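Local coordinates for uncharacterized conserved protein with double-stranded beta-helix domain (Klebsiella pneumoniae subsp. pneumoniae MGH 78578, PDB 3H8U) that is of unknown function but has a cupin-type double-stranded beta-helix fold, probably binds a metal ion and assembles as a pair of subunits, at residues 71-76 / 87-92. Numbering follows the deposited sequence.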
ATOM      1  N   ALA A  71     -15.879  -4.824   1.242  1.00 31.72           N
ATOM      2  CA  ALA A  71     -15.834  -5.784   2.330  1.00 31.44           C
ATOM      3  C   ALA A  71     -16.360  -5.177   3.617  1.00 31.10           C
ATOM      4  O   ALA A  71     -16.409  -3.954   3.769  1.00 30.31           O
ATOM      5  CB  ALA A  71     -14.413  -6.290   2.553  1.00 30.74           C
ATOM      6  N   GLU A  72     -16.766  -6.068   4.515  1.00 30.37           N
ATOM      7  CA  GLU A  72     -17.016  -5.745   5.909  1.00 31.44           C
ATOM      8  C   GLU A  72     -15.702  -5.910   6.627  1.00 31.55           C
ATOM      9  O   GLU A  72     -15.203  -7.012   6.693  1.00 32.80           O
ATOM     10  CB  GLU A  72     -17.896  -6.780   6.550  1.00 32.31           C
ATOM     11  CG  GLU A  72     -19.294  -6.877   6.159  1.00 35.50           C
ATOM     12  CD  GLU A  72     -19.939  -8.127   6.825  1.00 41.43           C
ATOM     13  OE1 GLU A  72     -19.384  -8.751   7.809  1.00 44.72           O
ATOM     14  OE2 GLU A  72     -20.993  -8.502   6.328  1.00 46.08           O
ATOM     15  N   TYR A  73     -15.162  -4.830   7.175  1.00 30.62           N
ATOM     16  CA  TYR A  73     -13.882  -4.871   7.879  1.00 30.42           C
ATOM     17  C   TYR A  73     -14.196  -5.103   9.357  1.00 30.75           C
ATOM     18  O   TYR A  73     -14.879  -4.299   9.964  1.00 30.53           O
ATOM     19  CB  TYR A  73     -13.181  -3.530   7.673  1.00 30.12           C
ATOM     20  CG  TYR A  73     -11.800  -3.434   8.261  1.00 29.66           C
ATOM     21  CD1 TYR A  73     -10.752  -4.190   7.759  1.00 28.15           C
ATOM     22  CD2 TYR A  73     -11.531  -2.550   9.324  1.00 29.68           C
ATOM     23  CE1 TYR A  73      -9.437  -4.051   8.280  1.00 29.77           C
ATOM     24  CE2 TYR A  73     -10.254  -2.431   9.834  1.00 30.47           C
ATOM     25  CZ  TYR A  73      -9.217  -3.171   9.322  1.00 29.59           C
ATOM     26  OH  TYR A  73      -7.950  -3.024   9.882  1.00 30.74           O
ATOM     27  N   HIS A  74     -13.801  -6.253   9.893  1.00 30.51           N
ATOM     28  CA  HIS A  74     -14.000  -6.556  11.320  1.00 30.84           C
ATOM     29  C   HIS A  74     -12.894  -5.930  12.166  1.00 30.13           C
ATOM     30  O   HIS A  74     -11.719  -6.146  11.915  1.00 29.32           O
ATOM     31  CB  HIS A  74     -13.994  -8.067  11.563  1.00 30.92           C
ATOM     32  CG  HIS A  74     -14.304  -8.459  12.987  1.00 32.88           C
ATOM     33  ND1 HIS A  74     -13.677  -9.514  13.619  1.00 35.36           N
ATOM     34  CD2 HIS A  74     -15.167  -7.935  13.900  1.00 31.98           C
ATOM     35  CE1 HIS A  74     -14.144  -9.628  14.848  1.00 34.81           C
ATOM     36  NE2 HIS A  74     -15.026  -8.664  15.053  1.00 32.43           N
ATOM     37  N   GLN A  75     -13.292  -5.179  13.187  1.00 29.78           N
ATOM     38  CA  GLN A  75     -12.358  -4.427  14.042  1.00 29.94           C
ATOM     39  C   GLN A  75     -12.216  -5.068  15.421  1.00 29.66           C
ATOM     40  O   GLN A  75     -11.625  -4.455  16.315  1.00 30.30           O
ATOM     41  CB  GLN A  75     -12.843  -2.967  14.187  1.00 28.91           C
ATOM     42  CG  GLN A  75     -12.980  -2.241  12.817  1.00 29.27           C
ATOM     43  CD  GLN A  75     -13.070  -0.727  12.904  1.00 30.56           C
ATOM     44  OE1 GLN A  75     -13.139  -0.151  14.003  1.00 33.84           O
ATOM     45  NE2 GLN A  75     -13.097  -0.074  11.758  1.00 31.32           N
ATOM     46  N   GLY A  76     -12.736  -6.292  15.578  1.00 29.41           N
ATOM     47  CA  GLY A  76     -12.768  -6.983  16.861  1.00 29.66           C
ATOM     48  C   GLY A  76     -14.125  -6.793  17.542  1.00 29.99           C
ATOM     49  O   GLY A  76     -14.805  -5.795  17.296  1.00 28.03           O
ATOM     50  N   ASP A  87     -10.109   2.653  -0.563  1.00 30.55           N
ATOM     51  CA  ASP A  87      -9.991   2.859   0.870  1.00 29.43           C
ATOM     52  C   ASP A  87      -8.687   2.253   1.393  1.00 29.48           C
ATOM     53  O   ASP A  87      -8.127   1.319   0.812  1.00 30.84           O
ATOM     54  CB  ASP A  87     -11.154   2.187   1.635  1.00 29.86           C
ATOM     55  CG  ASP A  87     -12.451   2.927   1.541  1.00 29.04           C
ATOM     56  OD1 ASP A  87     -12.480   4.101   1.103  1.00 30.07           O
ATOM     57  OD2 ASP A  87     -13.481   2.309   1.949  1.00 30.59           O
ATOM     58  N   ILE A  88      -8.233   2.784   2.528  1.00 29.64           N
ATOM     59  CA  ILE A  88      -7.115   2.276   3.299  1.00 29.82           C
ATOM     60  C   ILE A  88      -7.695   1.765   4.634  1.00 29.44           C
ATOM     61  O   ILE A  88      -8.492   2.453   5.258  1.00 29.92           O
ATOM     62  CB  ILE A  88      -6.094   3.417   3.584  1.00 30.67           C
ATOM     63  CG1 ILE A  88      -5.605   4.010   2.268  1.00 30.59           C
ATOM     64  CG2 ILE A  88      -4.963   2.949   4.482  1.00 31.41           C
ATOM     65  CD1 ILE A  88      -4.925   5.350   2.382  1.00 31.92           C
ATOM     66  N   ALA A  89      -7.291   0.577   5.085  1.00 28.99           N
ATOM     67  CA  ALA A  89      -7.657   0.088   6.424  1.00 29.39           C
ATOM     68  C   ALA A  89      -6.378  -0.116   7.234  1.00 30.59           C
ATOM     69  O   ALA A  89      -5.384  -0.611   6.692  1.00 30.75           O
ATOM     70  CB  ALA A  89      -8.446  -1.218   6.348  1.00 29.08           C
ATOM     71  N   ILE A  90      -6.358   0.379   8.475  1.00 29.88           N
ATOM     72  CA  ILE A  90      -5.144   0.266   9.278  1.00 30.49           C
ATOM     73  C   ILE A  90      -5.466  -0.440  10.574  1.00 30.22           C
ATOM     74  O   ILE A  90      -6.379  -0.008  11.335  1.00 29.86           O
ATOM     75  CB  ILE A  90      -4.448   1.633   9.526  1.00 30.77           C
ATOM     76  CG1 ILE A  90      -3.966   2.264   8.212  1.00 30.85           C
ATOM     77  CG2 ILE A  90      -3.247   1.468  10.544  1.00 33.17           C
ATOM     78  CD1 ILE A  90      -3.611   3.770   8.345  1.00 31.81           C
ATOM     79  N   ALA A  91      -4.693  -1.487  10.875  1.00 30.11           N
ATOM     80  CA  ALA A  91      -4.672  -2.064  12.224  1.00 30.18           C
ATOM     81  C   ALA A  91      -3.334  -1.687  12.836  1.00 31.59           C
ATOM     82  O   ALA A  91      -2.271  -2.072  12.302  1.00 30.92           O
ATOM     83  CB  ALA A  91      -4.828  -3.574  12.181  1.00 31.08           C
ATOM     84  N   LYS A  92      -3.378  -0.941  13.939  1.00 30.96           N
ATOM     85  CA  LYS A  92      -2.178  -0.712  14.758  1.00 30.45           C
ATOM     86  C   LYS A  92      -1.894  -1.952  15.587  1.00 30.43           C
ATOM     87  O   LYS A  92      -2.758  -2.819  15.700  1.00 30.54           O
ATOM     88  CB  LYS A  92      -2.367   0.487  15.658  1.00 31.07           C
ATOM     89  CG  LYS A  92      -2.496   1.762  14.883  1.00 31.91           C
ATOM     90  CD  LYS A  92      -2.596   2.965  15.785  1.00 38.29           C
ATOM     91  CE  LYS A  92      -3.988   3.405  15.989  1.00 41.29           C
ATOM     92  NZ  LYS A  92      -4.015   4.700  16.777  1.00 43.23           N
TER
HETATM   93  O   HOH W   1      -5.742  -3.619   8.188  1.00 18.47           O
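Tyr73 bridges the two facing sheets of the cupin double-stranded beta-helix, beside the subunit interface, and lays one face of its ring over the methyl group of Ala89. Strands 71-74 and 87-91 belong to different sheets; their axes come within 9.7 Å and run nearly the same way, 20° apart. Ala89 CB stands 3.8 Å from the centroid of the Tyr73 ring and 22° off the ring normal, a CH-pi contact displaced a little toward the rim. The methyl is closest to CE1 and CZ of Tyr73, both 3.6 Å away, so it sits over the ring near the CE1-CZ bond. With CG anti to the backbone N (chi1 -176°), the tyrosine is extended and its phenol spans the gap between the sheets. The ring runs on past Ala89 CB, and OH ends beside the peptide joining Ile90 to Ala91, 3.7 Å from Ala91 N, with the methyl of Ala91 also alongside.

Further out, Trp64 meets the Tyr73 ring edge-to-face, while Leu83 packs on both Tyr73 and Ala89, and His97 on Tyr73 and Ala91. Ile90, whose CB points away from residues 71-76, rests on Gln61 and Thr63 of the neighbouring strand. At the subunit interface, residues 87-89 pair antiparallel with a strand of the second subunit, and Arg13 of that subunit donates through NE to Ile90 O and makes a weak hydrogen bond through NH2 to Tyr73 OH. A water completes the link: it is hydrogen-bonded to Tyr73 OH at 2.8 Å and donates a weak hydrogen bond to Ala89 O, 3.4 Å from the water oxygen.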